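Local coordinates for protein sgbp-b (Bacteroides uniformis, PDB 7K44) that probably binds xyloglucan at the cell surface, as a surface glycan-binding protein encoded in a xyloglucan utilization locus, at residues 300-303 / 308-311; 360-365 / 371-376. All blocks are in the same frame, centred on the assembly; numbering follows the deposited sequence.

Contact 1: residues 300-303 / 308-311; sequences VFRI and NEAH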
ATOM      1  N   VAL A 300     -16.034   1.364  19.604  1.00 22.22           N
ATOM      2  CA  VAL A 300     -15.934   0.176  18.768  1.00 21.41           C
ATOM      3  C   VAL A 300     -17.065   0.175  17.752  1.00 23.65           C
ATOM      4  O   VAL A 300     -18.145   0.721  17.998  1.00 23.36           O
ATOM      5  CB  VAL A 300     -15.976  -1.127  19.592  1.00 21.34           C
ATOM      6  CG1 VAL A 300     -14.657  -1.323  20.361  1.00 24.35           C
ATOM      7  CG2 VAL A 300     -17.161  -1.146  20.557  1.00 23.29           C
ATOM      8  N   PHE A 301     -16.817  -0.467  16.614  1.00 20.10           N
ATOM      9  CA  PHE A 301     -17.843  -0.701  15.614  1.00 21.07           C
ATOM     10  C   PHE A 301     -18.255  -2.159  15.621  1.00 21.69           C
ATOM     11  O   PHE A 301     -17.439  -3.060  15.832  1.00 22.40           O
ATOM     12  CB  PHE A 301     -17.333  -0.412  14.205  1.00 21.85           C
ATOM     13  CG  PHE A 301     -17.333   1.025  13.848  1.00 22.56           C
ATOM     14  CD1 PHE A 301     -16.245   1.817  14.157  1.00 22.72           C
ATOM     15  CD2 PHE A 301     -18.432   1.595  13.226  1.00 23.89           C
ATOM     16  CE1 PHE A 301     -16.241   3.170  13.836  1.00 24.00           C
ATOM     17  CE2 PHE A 301     -18.423   2.940  12.897  1.00 30.43           C
ATOM     18  CZ  PHE A 301     -17.333   3.721  13.205  1.00 26.24           C
ATOM     19  N   ARG A 302     -19.522  -2.389  15.341  1.00 20.66           N
ATOM     20  CA  ARG A 302     -19.944  -3.689  14.868  1.00 22.05           C
ATOM     21  C   ARG A 302     -20.480  -3.555  13.452  1.00 22.22           C
ATOM     22  O   ARG A 302     -20.931  -2.478  13.028  1.00 21.60           O
ATOM     23  CB  ARG A 302     -20.966  -4.349  15.792  1.00 26.90           C
ATOM     24  CG  ARG A 302     -22.362  -3.872  15.599  1.00 24.32           C
ATOM     25  CD  ARG A 302     -23.303  -4.824  16.313  1.00 25.94           C
ATOM     26  NE  ARG A 302     -24.620  -4.238  16.474  1.00 26.14           N
ATOM     27  CZ  ARG A 302     -25.750  -4.934  16.566  1.00 26.63           C
ATOM     28  NH1 ARG A 302     -25.735  -6.265  16.502  1.00 25.66           N
ATOM     29  NH2 ARG A 302     -26.898  -4.295  16.707  1.00 27.16           N
ATOM     30  N   ILE A 303     -20.390  -4.649  12.714  1.00 22.23           N
ATOM     31  CA  ILE A 303     -20.833  -4.727  11.333  1.00 20.23           C
ATOM     32  C   ILE A 303     -21.697  -5.968  11.198  1.00 20.33           C
ATOM     33  O   ILE A 303     -21.365  -7.024  11.743  1.00 21.14           O
ATOM     34  CB  ILE A 303     -19.621  -4.786  10.381  1.00 19.57           C
ATOM     35  CG1 ILE A 303     -18.727  -3.557  10.599  1.00 22.63           C
ATOM     36  CG2 ILE A 303     -20.075  -4.945   8.935  1.00 21.22           C
ATOM     37  CD1 ILE A 303     -17.756  -3.268   9.503  1.00 33.73           C
ATOM     38  N   ASN A 308     -28.370 -10.085   9.896  1.00 23.99           N
ATOM     39  CA  ASN A 308     -27.900 -11.255  10.640  1.00 23.35           C
ATOM     40  C   ASN A 308     -27.005 -10.786  11.787  1.00 25.25           C
ATOM     41  O   ASN A 308     -25.779 -10.918  11.775  1.00 24.20           O
ATOM     42  CB  ASN A 308     -27.201 -12.235   9.704  1.00 25.00           C
ATOM     43  CG  ASN A 308     -26.941 -13.573  10.356  1.00 33.50           C
ATOM     44  OD1 ASN A 308     -27.197 -13.746  11.545  1.00 31.03           O
ATOM     45  ND2 ASN A 308     -26.427 -14.528   9.583  1.00 31.55           N
ATOM     46  N   GLU A 309     -27.661 -10.203  12.796  1.00 24.86           N
ATOM     47  CA  GLU A 309     -26.943  -9.758  13.982  1.00 27.70           C
ATOM     48  C   GLU A 309     -26.289 -10.921  14.713  1.00 27.15           C
ATOM     49  O   GLU A 309     -25.257 -10.732  15.366  1.00 25.19           O
ATOM     50  CB  GLU A 309     -27.875  -8.983  14.914  1.00 26.55           C
ATOM     51  CG  GLU A 309     -28.460  -7.747  14.275  1.00 28.08           C
ATOM     52  CD  GLU A 309     -29.214  -6.890  15.269  1.00 29.73           C
ATOM     53  OE1 GLU A 309     -28.619  -6.531  16.305  1.00 33.13           O
ATOM     54  OE2 GLU A 309     -30.401  -6.585  15.014  1.00 37.63           O
ATOM     55  N   ALA A 310     -26.855 -12.124  14.589  1.00 25.47           N
ATOM     56  CA  ALA A 310     -26.276 -13.295  15.240  1.00 30.34           C
ATOM     57  C   ALA A 310     -24.861 -13.571  14.755  1.00 31.79           C
ATOM     58  O   ALA A 310     -24.050 -14.132  15.501  1.00 31.91           O
ATOM     59  CB  ALA A 310     -27.162 -14.517  15.000  1.00 30.57           C
ATOM     60  N   HIS A 311     -24.544 -13.195  13.518  1.00 26.98           N
ATOM     61  CA  HIS A 311     -23.205 -13.365  12.968  1.00 26.10           C
ATOM     62  C   HIS A 311     -22.484 -12.030  12.783  1.00 25.01           C
ATOM     63  O   HIS A 311     -21.647 -11.885  11.890  1.00 24.78           O
ATOM     64  CB  HIS A 311     -23.232 -14.166  11.664  1.00 31.37           C
ATOM     65  CG  HIS A 311     -21.971 -14.939  11.403  1.00 29.76           C
ATOM     66  ND1 HIS A 311     -21.951 -16.314  11.294  1.00 34.63           N
ATOM     67  CD2 HIS A 311     -20.690 -14.531  11.230  1.00 28.51           C
ATOM     68  CE1 HIS A 311     -20.714 -16.718  11.063  1.00 35.31           C
ATOM     69  NE2 HIS A 311     -19.929 -15.656  11.022  1.00 37.79           N
TER
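A surface salt bridge ties Arg302, on strand 300-305 of the five-stranded antiparallel sheet in the C-terminal xyloglucan-binding domain, to Glu309 in the loop that leads on to strand 313-316. Both terminal nitrogens of the guanidinium, NH1 and NH2, converge end-on on a single carboxylate oxygen: Arg302 NH1 lies 2.9 Å from Glu309 OE1, and Arg302 NH2 is equally distant from that oxygen. With N-H...O angles of 140° and 143°, neither bond is straight, as expected when two nitrogens of one guanidinium converge on one atom. OE1 sits at the guanidinium edge, close to its plane, but the carboxylate is turned 62° from that plane, and both nitrogens come from the same carboxylate face, NH1 on the anti side and nearer the plane, NH2 well above it. The arginine chain runs extended from CG to NE, which carries its charge across to the loop. NH2 also donates to Gln361 OE1 on the adjacent strand 357-364, fixing the guanidinium from a second side. Replacing Arg302 with an alanine would probably leave the Glu309 carboxylate without its positive mate and Gln361 OE1 without this donor. Two N-H donors from one cationic group on a single oxygen would stabilise the carboxylate's negative charge and probably favour its ionised form.

Contact 2: residues 360-365 / 371-376; sequences LQMTNP and YNIEMY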
ATOM      1  N   LEU A 360     -23.338  -0.710   9.963  1.00 18.65           N
ATOM      2  CA  LEU A 360     -22.209  -0.398  10.831  1.00 18.98           C
ATOM      3  C   LEU A 360     -22.735   0.401  12.012  1.00 21.24           C
ATOM      4  O   LEU A 360     -23.503   1.347  11.820  1.00 21.91           O
ATOM      5  CB  LEU A 360     -21.140   0.440  10.118  1.00 21.33           C
ATOM      6  CG  LEU A 360     -20.457  -0.129   8.877  1.00 24.74           C
ATOM      7  CD1 LEU A 360     -21.264   0.217   7.636  1.00 28.18           C
ATOM      8  CD2 LEU A 360     -19.062   0.460   8.771  1.00 28.83           C
ATOM      9  N   GLN A 361     -22.341   0.030  13.229  1.00 19.47           N
ATOM     10  CA  GLN A 361     -22.805   0.746  14.414  1.00 19.42           C
ATOM     11  C   GLN A 361     -21.656   0.997  15.372  1.00 20.55           C
ATOM     12  O   GLN A 361     -20.900   0.073  15.696  1.00 21.99           O
ATOM     13  CB  GLN A 361     -23.907  -0.016  15.142  1.00 20.20           C
ATOM     14  CG  GLN A 361     -25.046  -0.401  14.245  1.00 21.14           C
ATOM     15  CD  GLN A 361     -26.166  -1.093  14.989  1.00 20.31           C
ATOM     16  OE1 GLN A 361     -25.974  -1.581  16.103  1.00 20.33           O
ATOM     17  NE2 GLN A 361     -27.358  -1.119  14.387  1.00 22.43           N
ATOM     18  N   MET A 362     -21.528   2.245  15.823  1.00 19.56           N
ATOM     19  CA  MET A 362     -20.465   2.646  16.736  1.00 22.44           C
ATOM     20  C   MET A 362     -21.039   2.886  18.126  1.00 21.74           C
ATOM     21  O   MET A 362     -22.072   3.552  18.270  1.00 22.00           O
ATOM     22  CB  MET A 362     -19.764   3.907  16.237  1.00 22.05           C
ATOM     23  CG  MET A 362     -18.504   4.223  17.036  1.00 26.25           C
ATOM     24  SD  MET A 362     -17.678   5.701  16.405  1.00 28.00           S
ATOM     25  CE  MET A 362     -15.970   5.341  16.781  1.00 32.44           C
ATOM     26  N   THR A 363     -20.376   2.333  19.137  1.00 21.66           N
ATOM     27  CA  THR A 363     -20.738   2.481  20.541  1.00 21.59           C
ATOM     28  C   THR A 363     -19.466   2.723  21.344  1.00 22.87           C
ATOM     29  O   THR A 363     -18.355   2.607  20.824  1.00 23.35           O
ATOM     30  CB  THR A 363     -21.470   1.238  21.078  1.00 21.76           C
ATOM     31  OG1 THR A 363     -20.621   0.083  20.955  1.00 22.19           O
ATOM     32  CG2 THR A 363     -22.785   0.992  20.324  1.00 23.82           C
ATOM     33  N   ASN A 364     -19.624   3.066  22.623  1.00 24.36           N
ATOM     34  CA  ASN A 364     -18.490   3.196  23.544  1.00 24.16           C
ATOM     35  C   ASN A 364     -18.842   2.505  24.854  1.00 22.48           C
ATOM     36  O   ASN A 364     -19.177   3.164  25.847  1.00 26.57           O
ATOM     37  CB  ASN A 364     -18.095   4.659  23.757  1.00 23.11           C
ATOM     38  CG  ASN A 364     -16.914   4.814  24.700  1.00 24.78           C
ATOM     39  OD1 ASN A 364     -16.152   3.872  24.915  1.00 27.98           O
ATOM     40  ND2 ASN A 364     -16.776   5.995  25.284  1.00 29.49           N
ATOM     41  N   PRO A 365     -18.787   1.170  24.888  1.00 24.40           N
ATOM     42  CA  PRO A 365     -19.104   0.413  26.115  1.00 26.10           C
ATOM     43  C   PRO A 365     -17.943   0.413  27.106  1.00 25.39           C
ATOM     44  O   PRO A 365     -17.398  -0.631  27.466  1.00 33.78           O
ATOM     45  CB  PRO A 365     -19.392  -0.986  25.561  1.00 27.98           C
ATOM     46  CG  PRO A 365     -18.438  -1.101  24.403  1.00 27.14           C
ATOM     47  CD  PRO A 365     -18.384   0.283  23.782  1.00 24.44           C
ATOM     48  N   TYR A 371     -15.260  11.412  23.728  1.00 33.47           N
ATOM     49  CA  TYR A 371     -14.362  11.485  22.587  1.00 30.35           C
ATOM     50  C   TYR A 371     -15.034  12.236  21.453  1.00 31.02           C
ATOM     51  O   TYR A 371     -16.222  12.028  21.176  1.00 32.20           O
ATOM     52  CB  TYR A 371     -14.061  10.094  22.046  1.00 29.05           C
ATOM     53  CG  TYR A 371     -13.185   9.234  22.905  1.00 28.33           C
ATOM     54  CD1 TYR A 371     -11.817   9.481  22.995  1.00 28.17           C
ATOM     55  CD2 TYR A 371     -13.700   8.150  23.591  1.00 30.70           C
ATOM     56  CE1 TYR A 371     -10.999   8.681  23.766  1.00 34.25           C
ATOM     57  CE2 TYR A 371     -12.887   7.342  24.367  1.00 30.88           C
ATOM     58  CZ  TYR A 371     -11.532   7.616  24.447  1.00 31.41           C
ATOM     59  OH  TYR A 371     -10.718   6.810  25.214  1.00 36.51           O
ATOM     60  N   ASN A 372     -14.275  13.096  20.787  1.00 29.52           N
ATOM     61  CA  ASN A 372     -14.729  13.682  19.534  0.55 29.81           C
ATOM     62  C   ASN A 372     -14.444  12.692  18.409  1.00 31.36           C
ATOM     63  O   ASN A 372     -13.304  12.249  18.239  1.00 32.29           O
ATOM     64  CB  ASN A 372     -14.022  15.012  19.281  0.55 31.99           C
ATOM     65  CG  ASN A 372     -14.364  15.602  17.929  0.55 33.42           C
ATOM     66  OD1 ASN A 372     -15.523  15.596  17.511  0.55 35.19           O
ATOM     67  ND2 ASN A 372     -13.354  16.106  17.228  0.55 38.81           N
ATOM     68  N   ILE A 373     -15.480  12.333  17.657  1.00 26.24           N
ATOM     69  CA  ILE A 373     -15.393  11.352  16.581  1.00 24.19           C
ATOM     70  C   ILE A 373     -15.638  12.059  15.257  1.00 24.24           C
ATOM     71  O   ILE A 373     -16.548  12.888  15.148  1.00 25.42           O
ATOM     72  CB  ILE A 373     -16.451  10.248  16.794  1.00 21.90           C
ATOM     73  CG1 ILE A 373     -16.241   9.550  18.138  1.00 25.25           C
ATOM     74  CG2 ILE A 373     -16.446   9.254  15.622  1.00 23.75           C
ATOM     75  CD1 ILE A 373     -14.885   8.861  18.291  1.00 26.96           C
ATOM     76  N   GLU A 374     -14.841  11.719  14.242  1.00 23.46           N
ATOM     77  CA  GLU A 374     -15.091  12.234  12.896  1.00 22.73           C
ATOM     78  C   GLU A 374     -14.478  11.258  11.900  1.00 24.38           C
ATOM     79  O   GLU A 374     -13.250  11.183  11.783  1.00 24.25           O
ATOM     80  CB  GLU A 374     -14.511  13.639  12.723  1.00 24.03           C
ATOM     81  CG  GLU A 374     -14.752  14.222  11.331  1.00 26.85           C
ATOM     82  CD  GLU A 374     -13.979  15.510  11.078  1.00 33.35           C
ATOM     83  OE1 GLU A 374     -13.377  16.051  12.030  1.00 30.81           O
ATOM     84  OE2 GLU A 374     -13.954  15.969   9.917  1.00 29.92           O
ATOM     85  N   MET A 375     -15.328  10.524  11.186  1.00 21.70           N
ATOM     86  CA  MET A 375     -14.881   9.457  10.301  1.00 24.33           C
ATOM     87  C   MET A 375     -15.793   9.417   9.087  1.00 21.05           C
ATOM     88  O   MET A 375     -16.963   9.804   9.162  1.00 23.42           O
ATOM     89  CB  MET A 375     -14.927   8.101  11.012  1.00 29.52           C
ATOM     90  CG  MET A 375     -14.206   8.067  12.348  1.00 35.32           C
ATOM     91  SD  MET A 375     -14.652   6.597  13.276  1.00 33.65           S
ATOM     92  CE  MET A 375     -14.290   5.392  12.019  1.00 32.78           C
ATOM     93  N   TYR A 376     -15.260   8.918   7.974  1.00 19.30           N
ATOM     94  CA  TYR A 376     -15.958   8.875   6.696  1.00 18.97           C
ATOM     95  C   TYR A 376     -15.772   7.503   6.064  1.00 20.72           C
ATOM     96  O   TYR A 376     -14.708   6.884   6.188  1.00 19.88           O
ATOM     97  CB  TYR A 376     -15.415   9.952   5.734  1.00 20.68           C
ATOM     98  CG  TYR A 376     -15.416  11.339   6.334  1.00 19.57           C
ATOM     99  CD1 TYR A 376     -14.387  11.764   7.161  1.00 21.28           C
ATOM    100  CD2 TYR A 376     -16.474  12.194   6.104  1.00 20.85           C
ATOM    101  CE1 TYR A 376     -14.409  13.030   7.741  1.00 23.29           C
ATOM    102  CE2 TYR A 376     -16.499  13.464   6.663  1.00 21.75           C
ATOM    103  CZ  TYR A 376     -15.470  13.866   7.486  1.00 24.84           C
ATOM    104  OH  TYR A 376     -15.524  15.131   8.043  1.00 26.26           O
TER
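Two antiparallel strands from opposing sheets of a beta-sandwich face each other here, 360-364 and 371-376, joined by a short connection and packed through side chains with no hydrogen bond between them. Their axes approach to 11.0 Å, a spacing of layers rather than of neighbours in one sheet, and their N-to-C directions are 169° apart, close to antiparallel. Met362 is the central side chain. With CG anti to the backbone N (chi1 -170°) and the chain straight as far as the sulfur, it projects across the interlayer space, and its tip meets that of Ile373: Met362 SD lies 3.8 Å from Ile373 CG2, while Met362 CE is 4.0 Å from Ile373 CD1. The same methyl touches the next inward-facing residue of the opposite strand, Met362 CE lying 3.9 Å from Met375 SD, where the two thioethers pass at a slant. Near the connection, Asn364 ND2 approaches the edge of the Tyr371 ring, 4.1 Å from Tyr371 CD2, with amide and ring planes 59° apart. The polar end of Asn364 is held elsewhere: OD1 bonds to Ser366 OG, and ND2 to the carbonyls of Asn368 and Ser252. Phe301 of strand 300-305 packs on both Met362 and Met375, and Trp258 of strand 255-264 touches Met362, so both strands flanking 357-364 send an aromatic side chain to Met362; Pro318, from a loop, also touches Met375.

In the fold
Strands 300-305 and 357-364 are neighbours in one sheet, which brings contacts 1 and 2 together with their centres 14 Å apart. Their backbones pair through probable hydrogen bonds, Arg302 N to Gln361 O at 2.8 Å and Val300 N to Thr363 O at 2.9 Å. Alternation along the strands sends Arg302 and Gln361 to the outer face, while Phe301 and Met362 turn into the sandwich, where Phe301 CE1 lies 3.5 Å from Met375 CE. Contact 1 thus lies on the outside of the sheet whose inner face contact 2 packs. Farther along strand 371-384, Asp378 helps to bind the calcium ion with Asn213, Asp215, Asp241 and Lys243.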